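Local coordinates for protein proteolytically activated form of PPO4 Tyrosinase (Agaricus bisporus var. bisporus H97, PDB 4OUA) that hydroxylates monophenols to o-diphenols and oxidises these to reactive o-quinones at a two-copper centre, the opening step of melanin synthesis, at residues L166-F177 with L270-F278; L319-P327 with P335-D343. All blocks are in the same frame, centred on the assembly; numbering follows the deposited sequence.

In the fold
Contacts 1 and 2 follow one another along the chain, the first closing before the second opens, and their centres lie about 27 Å apart, with nearest atoms about 12 Å apart and no touch between them. Contact 1 belongs to the central tyrosinase domain: it brings the loop after strand 158-162 onto the approach to helix 277-295, which carries the copper ligand His-282. Contact 2 lies later, in the long loop between strands 318-319 and 349-350, where two nearby runs of chain pair up against helix 86-109. Contact 1 thus leads into the helix of His-282, with His-56 and His-254 nearby; contact 2 lies against the helix of His-90.

Contact 1: residues L166-F177 with L270-F278; sequences LRYSFHPIDPSF and LFAAFDPIF
Phe-271 points the edge of its ring at the face of Phe-177, setting CE1 almost over the ring centre in a T-shaped pair with planes at 83° and centroids 4.7 Å apart. Phe-177 in turn sends its own edge to the face of Phe-274, an offset edge-to-face contact in which Phe-177 CZ lies 3.7 Å from Phe-274 CE2. The Phe-177 side chain reaches both partners with CG anti to its carbonyl carbon (chi1 -68°). Phe-170 closes the group obliquely, its CE2 lying 3.5 Å from Phe-274 CD1 above one face of that ring. The four phenylalanines form a buried aromatic cluster in the central tyrosinase domain, joining the loop before helix 201-224 to the turn that leads into helix 277-295. Beyond the rings, Pro-276 CG rests against the backbone of Arg-167, 3.7 Å from its carbonyl carbon, while Tyr-168 CB lies beside Phe-274 O; the Tyr-168 hydroxyl is hydrogen-bonded to Gln-43. Asp-275 caps the turn into the helix, its OD1 accepting a nearly straight bond (171°) from Ile-277 N, 3.1 Å away, and also forming a salt bridge with Arg-191.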
ATOM      1  N   LEU A 166      13.442  -2.317  -5.057  1.00 30.32           N
ATOM      2  CA  LEU A 166      13.398  -3.645  -5.660  1.00 32.89           C
ATOM      3  C   LEU A 166      13.077  -4.741  -4.646  1.00 33.99           C
ATOM      4  O   LEU A 166      12.233  -5.600  -4.895  1.00 33.24           O
ATOM      5  CB  LEU A 166      14.724  -3.962  -6.355  1.00 26.75           C
ATOM      6  CG  LEU A 166      15.061  -3.147  -7.605  1.00 30.51           C
ATOM      7  CD1 LEU A 166      16.288  -3.715  -8.295  1.00 30.11           C
ATOM      8  CD2 LEU A 166      13.881  -3.107  -8.561  1.00 29.96           C
ATOM      9  N   ARG A 167      13.748  -4.709  -3.500  1.00 35.22           N
ATOM     10  CA  ARG A 167      13.622  -5.787  -2.529  1.00 33.90           C
ATOM     11  C   ARG A 167      14.012  -5.343  -1.125  1.00 37.47           C
ATOM     12  O   ARG A 167      14.778  -4.395  -0.956  1.00 40.84           O
ATOM     13  CB  ARG A 167      14.492  -6.971  -2.953  1.00 38.17           C
ATOM     14  CG  ARG A 167      15.980  -6.642  -2.977  1.00 31.41           C
ATOM     15  CD  ARG A 167      16.799  -7.749  -3.613  1.00 23.86           C
ATOM     16  NE  ARG A 167      16.460  -7.947  -5.019  1.00 33.81           N
ATOM     17  CZ  ARG A 167      17.014  -7.281  -6.027  1.00 33.62           C
ATOM     18  NH1 ARG A 167      17.937  -6.358  -5.789  1.00 27.49           N
ATOM     19  NH2 ARG A 167      16.644  -7.535  -7.275  1.00 38.78           N
ATOM     20  N   TYR A 168      13.482  -6.034  -0.121  1.00 33.80           N
ATOM     21  CA  TYR A 168      13.917  -5.832   1.256  1.00 30.64           C
ATOM     22  C   TYR A 168      14.840  -6.964   1.689  1.00 36.93           C
ATOM     23  O   TYR A 168      14.585  -8.132   1.390  1.00 37.09           O
ATOM     24  CB  TYR A 168      12.723  -5.742   2.207  1.00 30.79           C
ATOM     25  CG  TYR A 168      13.116  -5.795   3.667  1.00 31.68           C
ATOM     26  CD1 TYR A 168      13.794  -4.738   4.261  1.00 34.04           C
ATOM     27  CD2 TYR A 168      12.817  -6.901   4.448  1.00 32.44           C
ATOM     28  CE1 TYR A 168      14.161  -4.781   5.593  1.00 29.66           C
ATOM     29  CE2 TYR A 168      13.180  -6.953   5.783  1.00 32.33           C
ATOM     30  CZ  TYR A 168      13.851  -5.890   6.350  1.00 33.23           C
ATOM     31  OH  TYR A 168      14.214  -5.935   7.676  1.00 35.37           O
ATOM     32  N   SER A 169      15.914  -6.615   2.388  1.00 31.10           N
ATOM     33  CA  SER A 169      16.844  -7.612   2.897  1.00 34.45           C
ATOM     34  C   SER A 169      16.582  -7.875   4.374  1.00 36.49           C
ATOM     35  O   SER A 169      16.745  -6.986   5.206  1.00 38.45           O
ATOM     36  CB  SER A 169      18.292  -7.161   2.689  1.00 39.01           C
ATOM     37  OG  SER A 169      18.575  -6.951   1.316  1.00 38.24           O
ATOM     38  N   PHE A 170      16.167  -9.097   4.693  1.00 36.45           N
ATOM     39  CA  PHE A 170      15.913  -9.472   6.078  1.00 35.61           C
ATOM     40  C   PHE A 170      17.211  -9.506   6.880  1.00 43.33           C
ATOM     41  O   PHE A 170      18.243  -9.968   6.392  1.00 40.73           O
ATOM     42  CB  PHE A 170      15.213 -10.831   6.153  1.00 34.70           C
ATOM     43  CG  PHE A 170      13.804 -10.819   5.630  1.00 40.04           C
ATOM     44  CD1 PHE A 170      13.542 -11.082   4.295  1.00 41.81           C
ATOM     45  CD2 PHE A 170      12.740 -10.550   6.475  1.00 39.28           C
ATOM     46  CE1 PHE A 170      12.246 -11.073   3.813  1.00 39.86           C
ATOM     47  CE2 PHE A 170      11.442 -10.540   6.000  1.00 35.20           C
ATOM     48  CZ  PHE A 170      11.194 -10.801   4.667  1.00 34.69           C
ATOM     49  N   HIS A 171      17.150  -9.008   8.111  1.00 43.22           N
ATOM     50  CA  HIS A 171      18.306  -9.003   8.998  1.00 35.57           C
ATOM     51  C   HIS A 171      17.873  -9.070  10.458  1.00 37.91           C
ATOM     52  O   HIS A 171      17.725  -8.044  11.121  1.00 49.24           O
ATOM     53  CB  HIS A 171      19.168  -7.760   8.751  1.00 37.77           C
ATOM     54  CG  HIS A 171      18.391  -6.479   8.713  1.00 39.72           C
ATOM     55  ND1 HIS A 171      18.035  -5.790   9.851  1.00 38.35           N
ATOM     56  CD2 HIS A 171      17.898  -5.767   7.672  1.00 38.55           C
ATOM     57  CE1 HIS A 171      17.359  -4.707   9.514  1.00 37.86           C
ATOM     58  NE2 HIS A 171      17.261  -4.670   8.197  1.00 36.10           N
ATOM     59  N   PRO A 172      17.667 -10.293  10.965  1.00 35.85           N
ATOM     60  CA  PRO A 172      17.823 -11.521  10.185  1.00 36.73           C
ATOM     61  C   PRO A 172      16.497 -12.012   9.617  1.00 44.53           C
ATOM     62  O   PRO A 172      15.489 -11.310   9.715  1.00 45.34           O
ATOM     63  CB  PRO A 172      18.362 -12.504  11.218  1.00 40.42           C
ATOM     64  CG  PRO A 172      17.658 -12.089  12.481  1.00 35.82           C
ATOM     65  CD  PRO A 172      17.443 -10.586  12.393  1.00 34.50           C
ATOM     66  N   ILE A 173      16.502 -13.203   9.027  1.00 40.21           N
ATOM     67  CA  ILE A 173      15.257 -13.859   8.661  1.00 34.16           C
ATOM     68  C   ILE A 173      14.554 -14.270   9.946  1.00 38.18           C
ATOM     69  O   ILE A 173      15.024 -15.155  10.658  1.00 48.48           O
ATOM     70  CB  ILE A 173      15.488 -15.090   7.766  1.00 37.81           C
ATOM     71  CG1 ILE A 173      16.141 -14.677   6.447  1.00 35.79           C
ATOM     72  CG2 ILE A 173      14.175 -15.813   7.507  1.00 37.38           C
ATOM     73  CD1 ILE A 173      16.418 -15.836   5.517  1.00 35.65           C
ATOM     74  N   ASP A 174      13.438 -13.609  10.244  1.00 43.14           N
ATOM     75  CA  ASP A 174      12.730 -13.804  11.506  1.00 47.98           C
ATOM     76  C   ASP A 174      12.428 -15.274  11.781  1.00 45.90           C
ATOM     77  O   ASP A 174      12.108 -16.031  10.864  1.00 47.46           O
ATOM     78  CB  ASP A 174      11.430 -12.997  11.515  1.00 44.71           C
ATOM     79  CG  ASP A 174      10.771 -12.968  12.882  1.00 48.92           C
ATOM     80  OD1 ASP A 174      10.072 -13.945  13.225  1.00 55.23           O
ATOM     81  OD2 ASP A 174      10.950 -11.969  13.612  1.00 40.45           O
ATOM     82  N   PRO A 175      12.539 -15.680  13.055  1.00 42.36           N
ATOM     83  CA  PRO A 175      12.299 -17.057  13.502  1.00 49.79           C
ATOM     84  C   PRO A 175      10.885 -17.555  13.201  1.00 49.26           C
ATOM     85  O   PRO A 175      10.621 -18.750  13.335  1.00 42.26           O
ATOM     86  CB  PRO A 175      12.531 -16.978  15.016  1.00 48.55           C
ATOM     87  CG  PRO A 175      13.421 -15.800  15.203  1.00 43.71           C
ATOM     88  CD  PRO A 175      12.997 -14.816  14.156  1.00 41.39           C
ATOM     89  N   SER A 176       9.992 -16.653  12.804  1.00 47.11           N
ATOM     90  CA  SER A 176       8.613 -17.028  12.512  1.00 47.92           C
ATOM     91  C   SER A 176       8.454 -17.493  11.066  1.00 46.67           C
ATOM     92  O   SER A 176       7.347 -17.807  10.627  1.00 46.38           O
ATOM     93  CB  SER A 176       7.664 -15.859  12.800  1.00 51.75           C
ATOM     94  OG  SER A 176       7.973 -14.728  12.002  1.00 48.10           O
ATOM     95  N   PHE A 177       9.562 -17.541  10.333  1.00 48.39           N
ATOM     96  CA  PHE A 177       9.544 -17.987   8.942  1.00 47.17           C
ATOM     97  C   PHE A 177       9.969 -19.449   8.814  1.00 46.99           C
ATOM     98  O   PHE A 177       9.962 -20.008   7.717  1.00 52.66           O
ATOM     99  CB  PHE A 177      10.464 -17.118   8.074  1.00 44.53           C
ATOM    100  CG  PHE A 177       9.988 -15.702   7.890  1.00 39.66           C
ATOM    101  CD1 PHE A 177       8.932 -15.199   8.632  1.00 44.25           C
ATOM    102  CD2 PHE A 177      10.594 -14.877   6.956  1.00 38.14           C
ATOM    103  CE1 PHE A 177       8.500 -13.896   8.454  1.00 40.50           C
ATOM    104  CE2 PHE A 177      10.165 -13.576   6.772  1.00 37.35           C
ATOM    105  CZ  PHE A 177       9.116 -13.085   7.523  1.00 37.12           C
ATOM    106  N   LEU A 270       1.198 -13.699   3.956  1.00 38.92           N
ATOM    107  CA  LEU A 270       2.025 -13.688   5.157  1.00 39.64           C
ATOM    108  C   LEU A 270       3.380 -13.028   4.916  1.00 37.49           C
ATOM    109  O   LEU A 270       4.118 -12.755   5.862  1.00 36.56           O
ATOM    110  CB  LEU A 270       2.226 -15.114   5.678  1.00 39.63           C
ATOM    111  CG  LEU A 270       0.967 -15.877   6.098  1.00 37.33           C
ATOM    112  CD1 LEU A 270       1.324 -17.286   6.545  1.00 32.79           C
ATOM    113  CD2 LEU A 270       0.222 -15.135   7.200  1.00 32.17           C
ATOM    114  N   PHE A 271       3.704 -12.771   3.652  1.00 39.49           N
ATOM    115  CA  PHE A 271       5.006 -12.210   3.302  1.00 37.65           C
ATOM    116  C   PHE A 271       4.906 -11.050   2.313  1.00 37.98           C
ATOM    117  O   PHE A 271       5.900 -10.386   2.027  1.00 41.96           O
ATOM    118  CB  PHE A 271       5.912 -13.299   2.718  1.00 40.56           C
ATOM    119  CG  PHE A 271       6.136 -14.468   3.638  1.00 44.28           C
ATOM    120  CD1 PHE A 271       7.103 -14.412   4.628  1.00 40.52           C
ATOM    121  CD2 PHE A 271       5.388 -15.626   3.504  1.00 41.91           C
ATOM    122  CE1 PHE A 271       7.315 -15.488   5.472  1.00 36.80           C
ATOM    123  CE2 PHE A 271       5.596 -16.704   4.345  1.00 39.91           C
ATOM    124  CZ  PHE A 271       6.560 -16.634   5.330  1.00 38.54           C
ATOM    125  N   ALA A 272       3.706 -10.809   1.797  1.00 43.23           N
ATOM    126  CA  ALA A 272       3.507  -9.836   0.726  1.00 37.02           C
ATOM    127  C   ALA A 272       3.920  -8.419   1.122  1.00 36.56           C
ATOM    128  O   ALA A 272       4.435  -7.664   0.297  1.00 39.84           O
ATOM    129  CB  ALA A 272       2.052  -9.847   0.277  1.00 43.75           C
ATOM    130  N   ALA A 273       3.694  -8.065   2.381  1.00 37.41           N
ATOM    131  CA  ALA A 273       3.974  -6.715   2.857  1.00 34.71           C
ATOM    132  C   ALA A 273       5.466  -6.389   2.837  1.00 35.15           C
ATOM    133  O   ALA A 273       5.854  -5.227   2.698  1.00 32.02           O
ATOM    134  CB  ALA A 273       3.417  -6.530   4.259  1.00 35.05           C
ATOM    135  N   PHE A 274       6.300  -7.416   2.969  1.00 35.58           N
ATOM    136  CA  PHE A 274       7.745  -7.222   3.040  1.00 31.77           C
ATOM    137  C   PHE A 274       8.340  -6.744   1.716  1.00 33.55           C
ATOM    138  O   PHE A 274       9.429  -6.173   1.692  1.00 38.09           O
ATOM    139  CB  PHE A 274       8.431  -8.516   3.485  1.00 34.29           C
ATOM    140  CG  PHE A 274       8.127  -8.901   4.906  1.00 40.71           C
ATOM    141  CD1 PHE A 274       8.775  -8.274   5.959  1.00 35.34           C
ATOM    142  CD2 PHE A 274       7.196  -9.887   5.190  1.00 35.94           C
ATOM    143  CE1 PHE A 274       8.499  -8.623   7.269  1.00 33.38           C
ATOM    144  CE2 PHE A 274       6.917 -10.239   6.497  1.00 34.13           C
ATOM    145  CZ  PHE A 274       7.570  -9.607   7.537  1.00 35.86           C
ATOM    146  N   ASP A 275       7.629  -6.977   0.618  1.00 34.99           N
ATOM    147  CA  ASP A 275       8.069  -6.485  -0.682  1.00 36.95           C
ATOM    148  C   ASP A 275       7.716  -5.005  -0.816  1.00 38.67           C
ATOM    149  O   ASP A 275       6.546  -4.636  -0.737  1.00 38.28           O
ATOM    150  CB  ASP A 275       7.436  -7.298  -1.815  1.00 36.29           C
ATOM    151  CG  ASP A 275       8.105  -7.057  -3.159  1.00 34.71           C
ATOM    152  OD1 ASP A 275       8.478  -5.903  -3.455  1.00 28.70           O
ATOM    153  OD2 ASP A 275       8.257  -8.031  -3.927  1.00 41.34           O
ATOM    154  N   PRO A 276       8.735  -4.155  -1.018  1.00 42.50           N
ATOM    155  CA  PRO A 276       8.586  -2.697  -1.106  1.00 34.83           C
ATOM    156  C   PRO A 276       7.518  -2.238  -2.102  1.00 35.39           C
ATOM    157  O   PRO A 276       6.936  -1.169  -1.924  1.00 39.28           O
ATOM    158  CB  PRO A 276       9.974  -2.235  -1.556  1.00 31.89           C
ATOM    159  CG  PRO A 276      10.896  -3.279  -1.033  1.00 32.32           C
ATOM    160  CD  PRO A 276      10.143  -4.573  -1.144  1.00 33.76           C
ATOM    161  N   ILE A 277       7.260  -3.036  -3.133  1.00 32.13           N
ATOM    162  CA  ILE A 277       6.284  -2.658  -4.148  1.00 35.06           C
ATOM    163  C   ILE A 277       4.860  -2.817  -3.623  1.00 32.24           C
ATOM    164  O   ILE A 277       3.900  -2.365  -4.249  1.00 32.95           O
ATOM    165  CB  ILE A 277       6.450  -3.492  -5.435  1.00 30.15           C
ATOM    166  CG1 ILE A 277       5.825  -2.766  -6.627  1.00 27.81           C
ATOM    167  CG2 ILE A 277       5.848  -4.877  -5.259  1.00 34.56           C
ATOM    168  CD1 ILE A 277       5.965  -3.507  -7.934  1.00 29.25           C
ATOM    169  N   PHE A 278       4.736  -3.465  -2.469  1.00 30.86           N
ATOM    170  CA  PHE A 278       3.442  -3.689  -1.831  1.00 32.83           C
ATOM    171  C   PHE A 278       2.736  -2.375  -1.516  1.00 32.12           C
ATOM    172  O   PHE A 278       1.511  -2.282  -1.592  1.00 30.95           O
ATOM    173  CB  PHE A 278       3.624  -4.515  -0.553  1.00 33.14           C
ATOM    174  CG  PHE A 278       2.387  -4.622   0.293  1.00 37.67           C
ATOM    175  CD1 PHE A 278       1.497  -5.669   0.113  1.00 37.85           C
ATOM    176  CD2 PHE A 278       2.123  -3.689   1.285  1.00 31.35           C
ATOM    177  CE1 PHE A 278       0.363  -5.774   0.895  1.00 36.47           C
ATOM    178  CE2 PHE A 278       0.992  -3.789   2.069  1.00 29.02           C
ATOM    179  CZ  PHE A 278       0.110  -4.833   1.874  1.00 36.24           C
TER

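Contact 2: residues L319-P327 with P335-D343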
ATOM      1  N   LEU A 319     -18.612  -7.744  12.107  1.00 46.86           N
ATOM      2  CA  LEU A 319     -17.874  -6.505  11.896  1.00 45.15           C
ATOM      3  C   LEU A 319     -18.717  -5.445  11.194  1.00 48.52           C
ATOM      4  O   LEU A 319     -19.458  -5.744  10.258  1.00 48.61           O
ATOM      5  CB  LEU A 319     -16.601  -6.772  11.087  1.00 42.82           C
ATOM      6  CG  LEU A 319     -15.443  -7.477  11.798  1.00 43.73           C
ATOM      7  CD1 LEU A 319     -15.799  -8.903  12.179  1.00 47.40           C
ATOM      8  CD2 LEU A 319     -14.211  -7.461  10.924  1.00 48.04           C
ATOM      9  N   ASN A 320     -18.598  -4.205  11.655  1.00 47.29           N
ATOM     10  CA  ASN A 320     -19.280  -3.085  11.021  1.00 47.35           C
ATOM     11  C   ASN A 320     -18.395  -1.844  10.965  1.00 53.28           C
ATOM     12  O   ASN A 320     -17.185  -1.920  11.185  1.00 49.25           O
ATOM     13  CB  ASN A 320     -20.595  -2.770  11.747  1.00 44.60           C
ATOM     14  CG  ASN A 320     -20.400  -2.464  13.225  1.00 52.36           C
ATOM     15  OD1 ASN A 320     -19.315  -2.079  13.661  1.00 54.19           O
ATOM     16  ND2 ASN A 320     -21.462  -2.632  14.003  1.00 55.31           N
ATOM     17  N   LYS A 321     -19.010  -0.703  10.674  1.00 55.50           N
ATOM     18  CA  LYS A 321     -18.291   0.561  10.554  1.00 51.45           C
ATOM     19  C   LYS A 321     -17.701   1.024  11.885  1.00 53.30           C
ATOM     20  O   LYS A 321     -16.780   1.842  11.915  1.00 50.26           O
ATOM     21  CB  LYS A 321     -19.221   1.639   9.998  1.00 45.87           C
ATOM     22  CG  LYS A 321     -20.478   1.830  10.829  1.00 47.96           C
ATOM     23  CD  LYS A 321     -21.325   2.975  10.315  1.00 45.24           C
ATOM     24  CE  LYS A 321     -22.539   3.188  11.205  1.00 47.32           C
ATOM     25  NZ  LYS A 321     -23.362   4.346  10.757  1.00 58.34           N
ATOM     26  N   ASP A 322     -18.236   0.503  12.983  1.00 50.17           N
ATOM     27  CA  ASP A 322     -17.798   0.915  14.311  1.00 46.68           C
ATOM     28  C   ASP A 322     -16.742  -0.025  14.881  1.00 51.17           C
ATOM     29  O   ASP A 322     -16.253   0.179  15.991  1.00 59.91           O
ATOM     30  CB  ASP A 322     -18.993   0.998  15.261  1.00 54.43           C
ATOM     31  CG  ASP A 322     -19.971   2.087  14.870  1.00 59.43           C
ATOM     32  OD1 ASP A 322     -19.511   3.171  14.453  1.00 61.68           O
ATOM     33  OD2 ASP A 322     -21.196   1.858  14.973  1.00 55.13           O
ATOM     34  N   SER A 323     -16.394  -1.057  14.118  1.00 52.70           N
ATOM     35  CA  SER A 323     -15.363  -1.995  14.542  1.00 48.99           C
ATOM     36  C   SER A 323     -14.007  -1.304  14.603  1.00 48.81           C
ATOM     37  O   SER A 323     -13.685  -0.473  13.753  1.00 49.32           O
ATOM     38  CB  SER A 323     -15.303  -3.197  13.598  1.00 44.43           C
ATOM     39  OG  SER A 323     -16.532  -3.903  13.592  1.00 46.08           O
ATOM     40  N   ALA A 324     -13.217  -1.644  15.616  1.00 42.64           N
ATOM     41  CA  ALA A 324     -11.882  -1.077  15.762  1.00 43.40           C
ATOM     42  C   ALA A 324     -10.943  -1.666  14.717  1.00 41.93           C
ATOM     43  O   ALA A 324     -11.006  -2.856  14.417  1.00 43.74           O
ATOM     44  CB  ALA A 324     -11.344  -1.325  17.162  1.00 42.37           C
ATOM     45  N   LEU A 325     -10.077  -0.825  14.161  1.00 41.85           N
ATOM     46  CA  LEU A 325      -9.142  -1.263  13.133  1.00 39.72           C
ATOM     47  C   LEU A 325      -7.730  -1.417  13.695  1.00 35.75           C
ATOM     48  O   LEU A 325      -6.844  -0.619  13.396  1.00 35.96           O
ATOM     49  CB  LEU A 325      -9.144  -0.279  11.960  1.00 38.32           C
ATOM     50  CG  LEU A 325     -10.483  -0.135  11.235  1.00 39.80           C
ATOM     51  CD1 LEU A 325     -10.459   1.040  10.266  1.00 37.54           C
ATOM     52  CD2 LEU A 325     -10.832  -1.425  10.509  1.00 40.20           C
ATOM     53  N   GLU A 326      -7.538  -2.446  14.514  1.00 36.13           N
ATOM     54  CA  GLU A 326      -6.234  -2.751  15.094  1.00 37.07           C
ATOM     55  C   GLU A 326      -5.186  -2.996  14.012  1.00 37.36           C
ATOM     56  O   GLU A 326      -5.498  -3.558  12.964  1.00 40.83           O
ATOM     57  CB  GLU A 326      -6.332  -3.978  16.004  1.00 37.26           C
ATOM     58  CG  GLU A 326      -7.095  -3.743  17.294  1.00 35.80           C
ATOM     59  CD  GLU A 326      -6.284  -2.967  18.315  1.00 46.59           C
ATOM     60  OE1 GLU A 326      -5.041  -3.105  18.325  1.00 41.00           O
ATOM     61  OE2 GLU A 326      -6.892  -2.216  19.106  1.00 51.09           O
ATOM     62  N   PRO A 327      -3.938  -2.571  14.265  1.00 36.81           N
ATOM     63  CA  PRO A 327      -3.545  -1.819  15.458  1.00 39.56           C
ATOM     64  C   PRO A 327      -3.430  -0.320  15.193  1.00 36.56           C
ATOM     65  O   PRO A 327      -2.482   0.315  15.657  1.00 39.81           O
ATOM     66  CB  PRO A 327      -2.180  -2.413  15.792  1.00 40.95           C
ATOM     67  CG  PRO A 327      -1.594  -2.707  14.439  1.00 38.71           C
ATOM     68  CD  PRO A 327      -2.758  -3.027  13.508  1.00 34.09           C
ATOM     69  N   PRO A 335      -8.986   3.767  19.151  1.00 47.78           N
ATOM     70  CA  PRO A 335      -8.743   3.014  17.917  1.00 43.46           C
ATOM     71  C   PRO A 335      -9.425   3.666  16.719  1.00 44.48           C
ATOM     72  O   PRO A 335     -10.405   4.392  16.894  1.00 42.35           O
ATOM     73  CB  PRO A 335      -9.360   1.638  18.211  1.00 38.04           C
ATOM     74  CG  PRO A 335      -9.516   1.582  19.698  1.00 41.87           C
ATOM     75  CD  PRO A 335      -9.777   2.992  20.119  1.00 47.17           C
ATOM     76  N   TRP A 336      -8.912   3.414  15.520  1.00 43.31           N
ATOM     77  CA  TRP A 336      -9.539   3.919  14.306  1.00 44.09           C
ATOM     78  C   TRP A 336     -10.806   3.137  13.974  1.00 42.18           C
ATOM     79  O   TRP A 336     -10.951   1.973  14.351  1.00 37.54           O
ATOM     80  CB  TRP A 336      -8.568   3.855  13.125  1.00 42.31           C
ATOM     81  CG  TRP A 336      -7.716   5.076  12.974  1.00 43.85           C
ATOM     82  CD1 TRP A 336      -6.395   5.203  13.291  1.00 43.44           C
ATOM     83  CD2 TRP A 336      -8.130   6.348  12.464  1.00 41.66           C
ATOM     84  NE1 TRP A 336      -5.961   6.475  13.011  1.00 41.15           N
ATOM     85  CE2 TRP A 336      -7.007   7.200  12.503  1.00 42.87           C
ATOM     86  CE3 TRP A 336      -9.341   6.853  11.981  1.00 39.07           C
ATOM     87  CZ2 TRP A 336      -7.058   8.524  12.075  1.00 40.73           C
ATOM     88  CZ3 TRP A 336      -9.392   8.169  11.557  1.00 42.71           C
ATOM     89  CH2 TRP A 336      -8.257   8.990  11.608  1.00 39.98           C
ATOM     90  N   THR A 337     -11.723   3.790  13.269  1.00 38.93           N
ATOM     91  CA  THR A 337     -12.934   3.140  12.791  1.00 40.77           C
ATOM     92  C   THR A 337     -13.186   3.526  11.337  1.00 40.82           C
ATOM     93  O   THR A 337     -12.573   4.462  10.819  1.00 32.44           O
ATOM     94  CB  THR A 337     -14.158   3.505  13.652  1.00 43.79           C
ATOM     95  OG1 THR A 337     -14.296   4.929  13.716  1.00 51.31           O
ATOM     96  CG2 THR A 337     -13.997   2.955  15.062  1.00 35.18           C
ATOM     97  N   SER A 338     -14.085   2.799  10.683  1.00 46.02           N
ATOM     98  CA  SER A 338     -14.341   2.989   9.262  1.00 36.28           C
ATOM     99  C   SER A 338     -15.136   4.261   8.972  1.00 37.81           C
ATOM    100  O   SER A 338     -14.995   4.858   7.903  1.00 45.40           O
ATOM    101  CB  SER A 338     -15.080   1.776   8.700  1.00 42.48           C
ATOM    102  OG  SER A 338     -14.295   0.599   8.822  1.00 51.65           O
ATOM    103  N   VAL A 339     -15.967   4.672   9.925  1.00 35.08           N
ATOM    104  CA  VAL A 339     -16.865   5.809   9.735  1.00 38.15           C
ATOM    105  C   VAL A 339     -16.145   7.081   9.277  1.00 39.88           C
ATOM    106  O   VAL A 339     -16.510   7.666   8.258  1.00 40.56           O
ATOM    107  CB  VAL A 339     -17.647   6.125  11.026  1.00 40.11           C
ATOM    108  CG1 VAL A 339     -18.563   7.321  10.811  1.00 30.89           C
ATOM    109  CG2 VAL A 339     -18.444   4.912  11.474  1.00 36.00           C
ATOM    110  N   PRO A 340     -15.123   7.517  10.032  1.00 39.01           N
ATOM    111  CA  PRO A 340     -14.407   8.750   9.682  1.00 31.43           C
ATOM    112  C   PRO A 340     -13.493   8.612   8.464  1.00 38.98           C
ATOM    113  O   PRO A 340     -13.150   9.622   7.848  1.00 39.07           O
ATOM    114  CB  PRO A 340     -13.581   9.039  10.940  1.00 29.01           C
ATOM    115  CG  PRO A 340     -13.378   7.708  11.564  1.00 31.24           C
ATOM    116  CD  PRO A 340     -14.637   6.939  11.299  1.00 31.53           C
ATOM    117  N   LEU A 341     -13.116   7.384   8.119  1.00 40.43           N
ATOM    118  CA  LEU A 341     -12.125   7.153   7.070  1.00 38.38           C
ATOM    119  C   LEU A 341     -12.645   7.434   5.663  1.00 41.91           C
ATOM    120  O   LEU A 341     -11.987   7.105   4.675  1.00 41.47           O
ATOM    121  CB  LEU A 341     -11.606   5.716   7.142  1.00 31.37           C
ATOM    122  CG  LEU A 341     -10.768   5.386   8.375  1.00 31.67           C
ATOM    123  CD1 LEU A 341     -10.201   3.979   8.274  1.00 33.71           C
ATOM    124  CD2 LEU A 341      -9.659   6.412   8.554  1.00 28.18           C
ATOM    125  N   THR A 342     -13.823   8.042   5.569  1.00 39.37           N
ATOM    126  CA  THR A 342     -14.358   8.447   4.277  1.00 38.74           C
ATOM    127  C   THR A 342     -13.626   9.685   3.782  1.00 37.07           C
ATOM    128  O   THR A 342     -13.597   9.968   2.586  1.00 36.37           O
ATOM    129  CB  THR A 342     -15.867   8.741   4.347  1.00 41.80           C
ATOM    130  OG1 THR A 342     -16.105   9.813   5.268  1.00 35.14           O
ATOM    131  CG2 THR A 342     -16.631   7.505   4.798  1.00 42.72           C
ATOM    132  N   ASP A 343     -13.026  10.415   4.717  1.00 40.26           N
ATOM    133  CA  ASP A 343     -12.319  11.648   4.400  1.00 41.62           C
ATOM    134  C   ASP A 343     -10.810  11.488   4.565  1.00 41.50           C
ATOM    135  O   ASP A 343     -10.296  11.493   5.683  1.00 38.59           O
ATOM    136  CB  ASP A 343     -12.827  12.788   5.284  1.00 37.07           C
ATOM    137  CG  ASP A 343     -12.171  14.113   4.961  1.00 47.18           C
ATOM    138  OD1 ASP A 343     -11.757  14.303   3.797  1.00 46.35           O
ATOM    139  OD2 ASP A 343     -12.072  14.965   5.871  1.00 50.09           O
TER
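Leu-325 N donates to Trp-336 O over 2.9 Å, with an N-H...O angle of 147°. The same oxygen also receives a CA-H...O contact from Ala-324, whose CA lies 3.5 Å from Trp-336 O, so two neighbouring groups of one segment meet a single carbonyl. A second backbone bond runs the other way, from Ser-338 N to Lys-321 O, and is more bent at 136°. Leu-325 and Leu-341 reach toward each other tip to tip, their CD1 atoms 3.6 Å apart; Leu-325 holds CG anti to the carbonyl carbon and its chain extended (chi2 169°), which carries CD1 to Leu-341. Both leucines also lie on Thr-88 of helix 86-109, and the hydroxyl of Ser-338 is bonded to the hydroxyl of Thr-88. Beside the Ser-338 to Lys-321 bond, Val-339 CG2 lies against CB, CG and CD of Lys-321, with Lys-321 CD 3.7 Å from Val-339 CG2, while Asp-322 OD1 approaches the same methyl. Next to Leu-325, Ala-324 CB meets Pro-335 CB. Thr-337 turns its methyl CG2 to the carbonyl oxygens of Asp-322 and Ser-323. The Trp-336 indole leads away from the pairing, toward Val-92, and gives its NE1 hydrogen to Thr-5 O. Asn-320 shapes the start of 319-327: its OD1 accepts from Asp-322 N at 2.9 Å, which makes an Asx turn; separately, Ser-323 OG accepts from Asn-320 N. A type I beta turn from Asn-320 to Ser-323, closed by Ser-323 N on Asn-320 O, overlaps the Asx turn and leads into two lengths of loop without regular strand structure, joined by two backbone hydrogen bonds and laid against helix 86-109, the helix bearing the copper ligand His-90.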